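Local coordinates for histidine triad (HIT) protein (Clostridium difficile, PDB 4EGU) that binds guanosine monophosphate and zinc and, as a histidine triad protein, probably hydrolyses or transfers nucleotides through a nucleotidyl-histidine intermediate, at residues 7-12 against 98-103; 24-29 against 60-65; 40-45 against 102-107. One frame throughout, in Å; residues are numbered along the deposited sequence. Where two conformers were deposited one is given.

Interaction 1: 7-12 against 98-103; sequences IFCKIA and VKHLHY. With ZN (zinc ion), chain D; 5GP (guanosine-5'-monophosphate), chain C.
F8 is wedged between three residues of 98-103, and the packing is tightest around its ring. V98 CG1 stands over the centre of one face, 3.6 Å from the F8 ring centroid, a CH-pi contact. The phenyl edge at CE2 turns toward the face of H102 in a T-shaped pair (planes at 86°). Nearer the helix, F8 CB rests on the H100 ring, 3.6 Å from its CG. Zinc joins C9 SG (2.3 Å) and H100 ND1 (2.1 Å), with C6 and H48 completing the site. H102 CG lies between its backbone N and carbonyl carbon (chi1 59°), which sets the ring of this predicted nucleophile against F8 CE2 and the phosphate. H102 ND1 donates in its ring plane to H100 O (2.7 Å, 172°), which fixes the ring's rotation and leaves NE2 facing GMP O3P at 2.6 Å. V98 N donates to O2P. On the looser side, I7 is exposed at the margin, its CG2 touching the guanine, and K99 points away from the helix. Helix 7-12 covers the loop between strands 84-90 and 103-107, F8 also packing on L42 and V44 of strand 39-45, where P45 O accepts from H100 NE2.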
loop_
_atom_site.group_PDB
_atom_site.type_symbol
_atom_site.label_atom_id
_atom_site.label_comp_id
_atom_site.label_asym_id
_atom_site.label_seq_id
_atom_site.Cartn_x
_atom_site.Cartn_y
_atom_site.Cartn_z
ATOM N N ILE A 7 19.314 4.992 -7.041
ATOM C CA ILE A 7 18.739 5.423 -8.293
ATOM C C ILE A 7 17.607 6.425 -8.021
ATOM O O ILE A 7 17.460 7.402 -8.742
ATOM C CB ILE A 7 18.208 4.214 -9.119
ATOM C CG1 ILE A 7 19.344 3.274 -9.530
ATOM C CG2 ILE A 7 17.436 4.691 -10.349
ATOM C CD1 ILE A 7 18.850 1.935 -10.052
ATOM N N PHE A 8 16.781 6.179 -7.004
ATOM C CA PHE A 8 15.619 7.048 -6.784
ATOM C C PHE A 8 16.012 8.402 -6.191
ATOM O O PHE A 8 15.334 9.387 -6.477
ATOM C CB PHE A 8 14.526 6.361 -5.978
ATOM C CG PHE A 8 13.803 5.241 -6.708
ATOM C CD1 PHE A 8 14.094 4.879 -8.021
ATOM C CD2 PHE A 8 12.809 4.538 -6.056
ATOM C CE1 PHE A 8 13.408 3.834 -8.653
ATOM C CE2 PHE A 8 12.128 3.506 -6.681
ATOM C CZ PHE A 8 12.424 3.151 -7.985
ATOM N N CYS A 9 17.087 8.487 -5.403
ATOM C CA CYS A 9 17.583 9.804 -5.008
ATOM C C CYS A 9 17.997 10.599 -6.245
ATOM O O CYS A 9 17.740 11.794 -6.345
ATOM C CB CYS A 9 18.764 9.692 -4.048
ATOM S SG CYS A 9 18.333 9.342 -2.311
ATOM N N LYS A 10 18.654 9.941 -7.193
ATOM C CA LYS A 10 19.106 10.619 -8.411
ATOM C C LYS A 10 17.919 11.008 -9.304
ATOM O O LYS A 10 17.959 12.050 -9.942
ATOM C CB LYS A 10 20.068 9.736 -9.199
ATOM C CG LYS A 10 21.378 9.390 -8.535
ATOM C CD LYS A 10 22.172 8.444 -9.444
ATOM C CE LYS A 10 23.466 7.957 -8.809
ATOM N NZ LYS A 10 24.475 9.038 -8.594
ATOM N N ILE A 11 16.879 10.173 -9.357
ATOM C CA ILE A 11 15.669 10.507 -10.097
ATOM C C ILE A 11 14.938 11.679 -9.372
ATOM O O ILE A 11 14.493 12.613 -10.024
ATOM C CB ILE A 11 14.743 9.262 -10.318
ATOM C CG1 ILE A 11 15.387 8.283 -11.311
ATOM C CG2 ILE A 11 13.364 9.711 -10.791
ATOM C CD1 ILE A 11 14.614 7.012 -11.557
ATOM N N ALA A 12 14.847 11.640 -8.040
ATOM C CA ALA A 12 14.141 12.677 -7.260
ATOM C C ALA A 12 14.790 14.060 -7.288
ATOM O O ALA A 12 14.082 15.070 -7.271
ATOM C CB ALA A 12 13.984 12.241 -5.820
ATOM N N VAL A 98 14.922 -1.696 -5.094
ATOM C CA VAL A 98 15.429 -0.330 -4.898
ATOM C C VAL A 98 15.090 0.107 -3.491
ATOM O O VAL A 98 13.915 0.216 -3.122
ATOM C CB VAL A 98 14.854 0.659 -5.901
ATOM C CG1 VAL A 98 15.381 2.055 -5.630
ATOM C CG2 VAL A 98 15.189 0.229 -7.337
ATOM N N LYS A 99 16.133 0.339 -2.704
ATOM C CA LYS A 99 15.998 0.584 -1.273
ATOM C C LYS A 99 15.840 2.085 -1.000
ATOM O O LYS A 99 16.640 2.716 -0.294
ATOM C CB LYS A 99 17.174 -0.047 -0.511
ATOM C CG LYS A 99 17.182 -1.570 -0.579
ATOM C CD LYS A 99 18.378 -2.141 0.168
ATOM C CE LYS A 99 18.457 -3.657 0.058
ATOM N NZ LYS A 99 19.643 -4.213 0.780
ATOM N N HIS A 100 14.758 2.622 -1.552
ATOM C CA HIS A 100 14.305 3.994 -1.333
ATOM C C HIS A 100 12.786 3.895 -1.337
ATOM O O HIS A 100 12.227 3.452 -2.342
ATOM C CB HIS A 100 14.792 4.922 -2.459
ATOM C CG HIS A 100 14.354 6.346 -2.344
ATOM N ND1 HIS A 100 15.265 7.392 -2.321
ATOM C CD2 HIS A 100 13.119 6.899 -2.356
ATOM C CE1 HIS A 100 14.590 8.523 -2.291
ATOM N NE2 HIS A 100 13.292 8.254 -2.322
ATOM N N LEU A 101 12.126 4.286 -0.241
ATOM C CA LEU A 101 10.674 4.152 -0.112
ATOM C C LEU A 101 9.961 4.513 -1.403
ATOM O O LEU A 101 10.110 5.613 -1.951
ATOM C CB LEU A 101 10.116 5.050 0.988
ATOM C CG LEU A 101 8.640 4.808 1.331
ATOM C CD1 LEU A 101 8.469 3.503 2.127
ATOM C CD2 LEU A 101 8.065 5.977 2.057
ATOM N N HIS A 102 9.100 3.625 -1.855
ATOM C CA HIS A 102 8.306 3.873 -3.048
ATOM C C HIS A 102 7.046 3.053 -3.010
ATOM O O HIS A 102 7.034 1.939 -2.493
ATOM C CB HIS A 102 9.127 3.502 -4.337
ATOM C CG HIS A 102 9.583 2.070 -4.398
ATOM N ND1 HIS A 102 10.746 1.676 -3.794
ATOM C CD2 HIS A 102 9.070 0.959 -4.989
ATOM C CE1 HIS A 102 10.933 0.377 -3.987
ATOM N NE2 HIS A 102 9.934 -0.079 -4.720
ATOM N N TYR A 103 6.006 3.596 -3.615
ATOM C CA TYR A 103 4.763 2.897 -3.824
ATOM C C TYR A 103 4.543 2.726 -5.310
ATOM O O TYR A 103 4.717 3.655 -6.083
ATOM C CB TYR A 103 3.585 3.666 -3.193
ATOM C CG TYR A 103 3.559 3.505 -1.698
ATOM C CD1 TYR A 103 4.489 4.107 -0.874
ATOM C CD2 TYR A 103 2.641 2.658 -1.106
ATOM C CE1 TYR A 103 4.469 3.885 0.512
ATOM C CE2 TYR A 103 2.608 2.437 0.274
ATOM C CZ TYR A 103 3.526 3.050 1.065
ATOM O OH TYR A 103 3.543 2.825 2.415
HETATM ZN ZN ZN D . 17.346 7.289 -2.190
HETATM P P 5GP C . 10.897 -2.776 -6.398
HETATM O O1P 5GP C . 10.888 -4.163 -7.001
HETATM O O2P 5GP C . 12.172 -2.366 -5.716
HETATM O O3P 5GP C . 9.752 -2.603 -5.494
HETATM O "O5'" 5GP C . 10.537 -1.753 -7.533
HETATM C "C5'" 5GP C . 11.545 -0.992 -8.155
HETATM C "C4'" 5GP C . 11.085 -0.557 -9.498
HETATM O "O4'" 5GP C . 11.993 0.430 -9.995
HETATM C "C3'" 5GP C . 11.037 -1.673 -10.543
HETATM O "O3'" 5GP C . 9.685 -1.911 -10.943
HETATM C "C2'" 5GP C . 11.868 -1.113 -11.723
HETATM O "O2'" 5GP C . 11.330 -1.349 -13.010
HETATM C "C1'" 5GP C . 11.968 0.382 -11.389
HETATM N N9 5GP C . 13.179 1.033 -11.868
HETATM C C8 5GP C . 14.430 0.599 -11.624
HETATM N N7 5GP C . 15.325 1.450 -12.164
HETATM C C5 5GP C . 14.618 2.444 -12.741
HETATM C C6 5GP C . 15.003 3.577 -13.442
HETATM O O6 5GP C . 16.211 3.882 -13.678
HETATM N N1 5GP C . 13.992 4.355 -13.862
HETATM C C2 5GP C . 12.681 4.078 -13.642
HETATM N N2 5GP C . 11.775 4.941 -14.127
HETATM N N3 5GP C . 12.263 2.987 -12.982
HETATM C C4 5GP C . 13.255 2.183 -12.536
#

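Interaction 2: 24-29 against 60-65; sequences DDRVLA and MDIVSH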
loop_
_atom_site.group_PDB
_atom_site.type_symbol
_atom_site.label_atom_id
_atom_site.label_comp_id
_atom_site.label_asym_id
_atom_site.label_seq_id
_atom_site.Cartn_x
_atom_site.Cartn_y
_atom_site.Cartn_z
ATOM N N ASP A 24 5.771 17.745 -6.287
ATOM C CA ASP A 24 5.632 18.882 -5.392
ATOM C C ASP A 24 6.935 19.003 -4.595
ATOM O O ASP A 24 7.968 18.428 -4.987
ATOM C CB ASP A 24 4.345 18.800 -4.536
ATOM C CG ASP A 24 4.335 17.652 -3.523
ATOM O OD1 ASP A 24 5.389 17.091 -3.208
ATOM O OD2 ASP A 24 3.212 17.341 -3.032
ATOM N N ASP A 25 6.922 19.768 -3.509
ATOM C CA ASP A 25 8.135 19.976 -2.732
ATOM C C ASP A 25 8.642 18.741 -2.005
ATOM O O ASP A 25 9.790 18.731 -1.586
ATOM C CB ASP A 25 7.952 21.106 -1.715
ATOM C CG ASP A 25 6.863 20.823 -0.681
ATOM O OD1 ASP A 25 5.912 20.071 -0.961
ATOM O OD2 ASP A 25 6.960 21.388 0.432
ATOM N N ARG A 26 7.814 17.710 -1.864
ATOM C CA ARG A 26 8.038 16.542 -0.988
ATOM C C ARG A 26 8.084 15.210 -1.716
ATOM O O ARG A 26 8.655 14.266 -1.189
ATOM C CB ARG A 26 6.898 16.389 0.037
ATOM C CG ARG A 26 6.913 17.366 1.190
ATOM C CD ARG A 26 5.742 17.111 2.141
ATOM N NE ARG A 26 5.980 15.975 3.026
ATOM C CZ ARG A 26 5.047 15.401 3.782
ATOM N NH1 ARG A 26 3.800 15.847 3.760
ATOM N NH2 ARG A 26 5.363 14.376 4.562
ATOM N N VAL A 27 7.363 15.094 -2.832
ATOM C CA VAL A 27 7.081 13.822 -3.486
ATOM C C VAL A 27 7.231 14.002 -4.980
ATOM O O VAL A 27 6.903 15.048 -5.543
ATOM C CB VAL A 27 5.640 13.342 -3.129
ATOM C CG1 VAL A 27 5.172 12.232 -4.057
ATOM C CG2 VAL A 27 5.569 12.870 -1.671
ATOM N N LEU A 28 7.717 12.958 -5.634
ATOM C CA LEU A 28 7.776 12.853 -7.074
ATOM C C LEU A 28 7.119 11.526 -7.462
ATOM O O LEU A 28 7.289 10.520 -6.795
ATOM C CB LEU A 28 9.236 12.845 -7.593
ATOM C CG LEU A 28 9.496 12.659 -9.093
ATOM C CD1 LEU A 28 9.144 13.903 -9.883
ATOM C CD2 LEU A 28 10.945 12.302 -9.296
ATOM N N ALA A 29 6.398 11.523 -8.571
ATOM C CA ALA A 29 5.916 10.282 -9.165
ATOM C C ALA A 29 6.365 10.226 -10.604
ATOM O O ALA A 29 6.390 11.261 -11.291
ATOM C CB ALA A 29 4.401 10.142 -9.084
ATOM N N MET A 60 5.339 9.156 9.781
ATOM C CA MET A 60 4.535 8.327 8.891
ATOM C C MET A 60 3.564 9.137 8.054
ATOM O O MET A 60 3.019 8.621 7.105
ATOM C CB MET A 60 3.793 7.240 9.683
ATOM C CG MET A 60 3.394 6.027 8.837
ATOM S SD MET A 60 4.758 5.121 8.123
ATOM C CE MET A 60 5.458 4.371 9.579
ATOM N N ASP A 61 3.401 10.416 8.340
ATOM C CA ASP A 61 2.591 11.274 7.507
ATOM C C ASP A 61 3.087 11.333 6.060
ATOM O O ASP A 61 2.307 11.664 5.173
ATOM C CB ASP A 61 2.448 12.686 8.097
ATOM C CG ASP A 61 3.784 13.357 8.428
ATOM O OD1 ASP A 61 4.873 12.796 8.179
ATOM O OD2 ASP A 61 3.732 14.486 8.960
ATOM N N ILE A 62 4.352 10.993 5.790
ATOM C CA ILE A 62 4.778 10.949 4.394
ATOM C C ILE A 62 3.944 9.925 3.627
ATOM O O ILE A 62 3.665 10.105 2.436
ATOM C CB ILE A 62 6.297 10.701 4.265
ATOM C CG1 ILE A 62 6.755 10.864 2.812
ATOM C CG2 ILE A 62 6.695 9.342 4.786
ATOM C CD1 ILE A 62 6.484 12.224 2.188
ATOM N N VAL A 63 3.540 8.842 4.291
ATOM C CA VAL A 63 2.713 7.824 3.638
ATOM C C VAL A 63 1.304 8.373 3.339
ATOM O O VAL A 63 0.743 8.083 2.277
ATOM C CB VAL A 63 2.686 6.521 4.461
ATOM C CG1 VAL A 63 1.747 5.501 3.839
ATOM C CG2 VAL A 63 4.096 5.949 4.565
ATOM N N SER A 64 0.723 9.163 4.232
ATOM C CA SER A 64 -0.562 9.771 3.940
ATOM C C SER A 64 -0.437 10.742 2.752
ATOM O O SER A 64 -1.299 10.744 1.875
ATOM C CB SER A 64 -1.191 10.405 5.160
ATOM O OG SER A 64 -0.387 11.380 5.679
ATOM N N HIS A 65 0.643 11.524 2.716
ATOM C CA HIS A 65 0.804 12.431 1.601
ATOM C C HIS A 65 0.961 11.658 0.281
ATOM O O HIS A 65 0.359 12.048 -0.730
ATOM C CB HIS A 65 1.952 13.399 1.815
ATOM C CG HIS A 65 1.984 14.463 0.768
ATOM N ND1 HIS A 65 0.927 15.317 0.518
ATOM C CD2 HIS A 65 2.929 14.762 -0.147
ATOM C CE1 HIS A 65 1.247 16.126 -0.479
ATOM N NE2 HIS A 65 2.465 15.814 -0.893
HETATM O O HOH W 1 1.285 14.894 5.272
#
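An Asx turn leading into strand 27-31 meets the N-terminal part of helix 61-77 here, through a histidine-carboxylate hydrogen bond between D24 and H65. H65 NE2 donates to the syn lone pair of D24 OD2 at 2.7 Å, in the plane of the imidazole. Carboxylate and ring are nearly coplanar, 16° apart, and Y22 OH is a second partner of the same oxygen. D24 OD1 serves its own turn: R26 N approaches from above the carboxylate plane and V27 N nearly along the C-O bond, both at 2.8 Å, which fixes the carboxylate for H65. With H65 CG anti to the backbone N (chi1 -171°), the ring extends from the helix toward the turn. Beside this bond V27 CG2 touches the ring edge at H65 CD2 (3.6 Å) and, more loosely, I62 CD1; I62 also rests on P45 and V27 on I66. R26 bends at chi3 (78°) and slides past I62, bringing NH2 within 3.4 Å of I62 CD1, while NH1 comes to 3.6 Å from H65 CB. Its salt bridge from NH2 to D61 OD1 is long, 4.0 Å; a water accepts from R26 NH1 and gives a weak bond to D61 O. D61 and S64 also face the second subunit. With V27 and I62 apolar toward the sheet and R26 and D61 toward solvent, this is a helix packed on one face of the antiparallel sheet of the alpha+beta HIT fold.

Interaction 3: 40-45 against 102-107; sequences HILVVP and HYHILA. With 5GP (guanosine-5'-monophosphate), chain C.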
loop_
_atom_site.group_PDB
_atom_site.type_symbol
_atom_site.label_atom_id
_atom_site.label_comp_id
_atom_site.label_asym_id
_atom_site.label_seq_id
_atom_site.Cartn_x
_atom_site.Cartn_y
_atom_site.Cartn_z
ATOM N N HIS A 40 1.773 2.225 -14.714
ATOM C CA HIS A 40 2.645 1.645 -13.705
ATOM C C HIS A 40 3.530 2.793 -13.240
ATOM O O HIS A 40 4.485 3.188 -13.920
ATOM C CB HIS A 40 3.460 0.479 -14.224
ATOM C CG HIS A 40 4.246 -0.185 -13.140
ATOM N ND1 HIS A 40 4.913 -1.368 -13.331
ATOM C CD2 HIS A 40 4.453 0.165 -11.848
ATOM C CE1 HIS A 40 5.510 -1.709 -12.205
ATOM N NE2 HIS A 40 5.248 -0.796 -11.290
ATOM N N ILE A 41 3.125 3.382 -12.119
ATOM C CA ILE A 41 3.675 4.632 -11.637
ATOM C C ILE A 41 4.332 4.392 -10.284
ATOM O O ILE A 41 3.776 3.697 -9.445
ATOM C CB ILE A 41 2.544 5.680 -11.531
ATOM C CG1 ILE A 41 1.967 5.981 -12.917
ATOM C CG2 ILE A 41 3.041 6.949 -10.852
ATOM C CD1 ILE A 41 0.584 6.629 -12.889
ATOM N N LEU A 42 5.512 4.970 -10.095
ATOM C CA LEU A 42 6.217 4.927 -8.817
ATOM C C LEU A 42 6.032 6.275 -8.131
ATOM O O LEU A 42 6.273 7.315 -8.732
ATOM C CB LEU A 42 7.703 4.680 -9.039
ATOM C CG LEU A 42 8.024 3.300 -9.565
ATOM C CD1 LEU A 42 9.403 3.231 -10.191
ATOM C CD2 LEU A 42 7.971 2.312 -8.405
ATOM N N VAL A 43 5.636 6.240 -6.858
ATOM C CA VAL A 43 5.467 7.442 -6.065
ATOM C C VAL A 43 6.489 7.401 -4.945
ATOM O O VAL A 43 6.520 6.433 -4.179
ATOM C CB VAL A 43 4.037 7.563 -5.479
ATOM C CG1 VAL A 43 3.865 8.916 -4.830
ATOM C CG2 VAL A 43 2.986 7.368 -6.569
ATOM N N VAL A 44 7.361 8.407 -4.864
ATOM C CA VAL A 44 8.483 8.384 -3.908
ATOM C C VAL A 44 8.615 9.700 -3.170
ATOM O O VAL A 44 8.399 10.772 -3.756
ATOM C CB VAL A 44 9.854 8.083 -4.530
ATOM C CG1 VAL A 44 9.756 6.871 -5.408
ATOM C CG2 VAL A 44 10.404 9.285 -5.319
ATOM N N PRO A 45 8.997 9.636 -1.889
ATOM C CA PRO A 45 9.413 10.865 -1.238
ATOM C C PRO A 45 10.733 11.303 -1.834
ATOM O O PRO A 45 11.559 10.485 -2.219
ATOM C CB PRO A 45 9.603 10.447 0.228
ATOM C CG PRO A 45 9.968 9.012 0.148
ATOM C CD PRO A 45 9.291 8.458 -1.053
ATOM N N HIS A 102 9.100 3.625 -1.855
ATOM C CA HIS A 102 8.306 3.873 -3.048
ATOM C C HIS A 102 7.046 3.053 -3.010
ATOM O O HIS A 102 7.034 1.939 -2.493
ATOM C CB HIS A 102 9.127 3.502 -4.337
ATOM C CG HIS A 102 9.583 2.070 -4.398
ATOM N ND1 HIS A 102 10.746 1.676 -3.794
ATOM C CD2 HIS A 102 9.070 0.959 -4.989
ATOM C CE1 HIS A 102 10.933 0.377 -3.987
ATOM N NE2 HIS A 102 9.934 -0.079 -4.720
ATOM N N TYR A 103 6.006 3.596 -3.615
ATOM C CA TYR A 103 4.763 2.897 -3.824
ATOM C C TYR A 103 4.543 2.726 -5.310
ATOM O O TYR A 103 4.717 3.655 -6.083
ATOM C CB TYR A 103 3.585 3.666 -3.193
ATOM C CG TYR A 103 3.559 3.505 -1.698
ATOM C CD1 TYR A 103 4.489 4.107 -0.874
ATOM C CD2 TYR A 103 2.641 2.658 -1.106
ATOM C CE1 TYR A 103 4.469 3.885 0.512
ATOM C CE2 TYR A 103 2.608 2.437 0.274
ATOM C CZ TYR A 103 3.526 3.050 1.065
ATOM O OH TYR A 103 3.543 2.825 2.415
ATOM N N HIS A 104 4.133 1.529 -5.694
ATOM C CA HIS A 104 3.694 1.246 -7.053
ATOM C C HIS A 104 2.198 1.489 -7.164
ATOM O O HIS A 104 1.435 1.010 -6.323
ATOM C CB HIS A 104 3.926 -0.224 -7.401
ATOM C CG HIS A 104 5.337 -0.695 -7.346
ATOM N ND1 HIS A 104 6.095 -0.843 -8.486
ATOM C CD2 HIS A 104 6.080 -1.159 -6.300
ATOM C CE1 HIS A 104 7.276 -1.319 -8.126
ATOM N NE2 HIS A 104 7.291 -1.527 -6.815
ATOM N N ILE A 105 1.790 2.169 -8.241
ATOM C CA ILE A 105 0.394 2.226 -8.651
ATOM C C ILE A 105 0.281 1.437 -9.951
ATOM O O ILE A 105 0.987 1.737 -10.913
ATOM C CB ILE A 105 -0.106 3.652 -8.953
ATOM C CG1 ILE A 105 0.271 4.697 -7.908
ATOM C CG2 ILE A 105 -1.622 3.623 -9.155
ATOM C CD1 ILE A 105 -0.048 6.130 -8.387
ATOM N N LEU A 106 -0.614 0.448 -9.962
ATOM C CA LEU A 106 -0.943 -0.302 -11.184
ATOM C C LEU A 106 -2.375 0.012 -11.564
ATOM O O LEU A 106 -3.271 -0.077 -10.725
ATOM C CB LEU A 106 -0.818 -1.803 -10.967
ATOM C CG LEU A 106 0.560 -2.289 -10.504
ATOM C CD1 LEU A 106 0.545 -3.814 -10.388
ATOM C CD2 LEU A 106 1.704 -1.845 -11.370
ATOM N N ALA A 107 -2.635 0.335 -12.833
ATOM C CA ALA A 107 -4.002 0.657 -13.255
ATOM C C ALA A 107 -4.124 0.541 -14.771
ATOM O O ALA A 107 -3.142 0.338 -15.479
ATOM C CB ALA A 107 -4.402 2.058 -12.812
HETATM P P 5GP C . 10.897 -2.776 -6.398
HETATM O O1P 5GP C . 10.888 -4.163 -7.001
HETATM O O2P 5GP C . 12.172 -2.366 -5.716
HETATM O O3P 5GP C . 9.752 -2.603 -5.494
HETATM O "O5'" 5GP C . 10.537 -1.753 -7.533
HETATM C "C5'" 5GP C . 11.545 -0.992 -8.155
HETATM C "C4'" 5GP C . 11.085 -0.557 -9.498
HETATM O "O4'" 5GP C . 11.993 0.430 -9.995
HETATM C "C3'" 5GP C . 11.037 -1.673 -10.543
HETATM O "O3'" 5GP C . 9.685 -1.911 -10.943
HETATM C "C2'" 5GP C . 11.868 -1.113 -11.723
HETATM O "O2'" 5GP C . 11.330 -1.349 -13.010
HETATM C "C1'" 5GP C . 11.968 0.382 -11.389
HETATM N N9 5GP C . 13.179 1.033 -11.868
HETATM C C8 5GP C . 14.430 0.599 -11.624
HETATM N N7 5GP C . 15.325 1.450 -12.164
HETATM C C5 5GP C . 14.618 2.444 -12.741
HETATM C C6 5GP C . 15.003 3.577 -13.442
HETATM O O6 5GP C . 16.211 3.882 -13.678
HETATM N N1 5GP C . 13.992 4.355 -13.862
HETATM C C2 5GP C . 12.681 4.078 -13.642
HETATM N N2 5GP C . 11.775 4.941 -14.127
HETATM N N3 5GP C . 12.263 2.987 -12.982
HETATM C C4 5GP C . 13.255 2.183 -12.536
#
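Backbone hydrogen bonds join 40-45 to 102-107 as neighbouring antiparallel strands. I41-I105 and V43-Y103 are hydrogen-bonded pairs, I105 N to I41 O being 2.8 Å; H40-L106 and L42-H104 are non-hydrogen-bonded. The polar side-chain contact lies on the face carrying H40, L42, H104 and L106. H40 CG is anti to the backbone N (chi1 -174°), which lays the ring beside H104. H40 NE2 and H104 ND1 share a nearly straight hydrogen bond of 2.9 Å, and the rings meet rim to rim with planes at 44°. CH-pi contacts flank this pair: L106 CD2 sits over the centre of the H40 ring, 3.5 Å from its centroid, and L42 CD2 lies over the H104 ring toward its rim, 3.9 Å from the centroid. On the opposite face I105 CD1 packs on V43 CG2 (3.7 Å) and, more loosely, I41 CG2. At the end of the pairing V44 CG1 touches H102 CB at 3.6 Å. H104 NE2 donates to GMP O3P at 3.0 Å, the oxygen that H102 also holds. A chain of hydrogen bonds from V36 N through H40 and H104 to the phosphate, consistent with the histidine triad motif, probably holds the H104 ring and positions the phosphate.

Interaction 3 lies at the centre of the chain and is wholly buried, interaction 1 is also buried but borders the nucleotide and zinc, and interaction 2 is partly exposed, close to the second subunit. Interactions 1 and 3 share H102 and Y103 and both touch GMP. Interactions 2 and 3 are tied through neighbouring strands 27-31 and 39-45, where V44 N probably bonds to L28 O, and V63 packs on Y103. Their chemistry follows place: metal and aromatic contacts in 7-12/98-103, a histidine-carboxylate bond with a long salt bridge beside an apolar patch in 24-29/60-65, and strand pairing with a histidine pair and CH-pi contacts in 40-45/102-107.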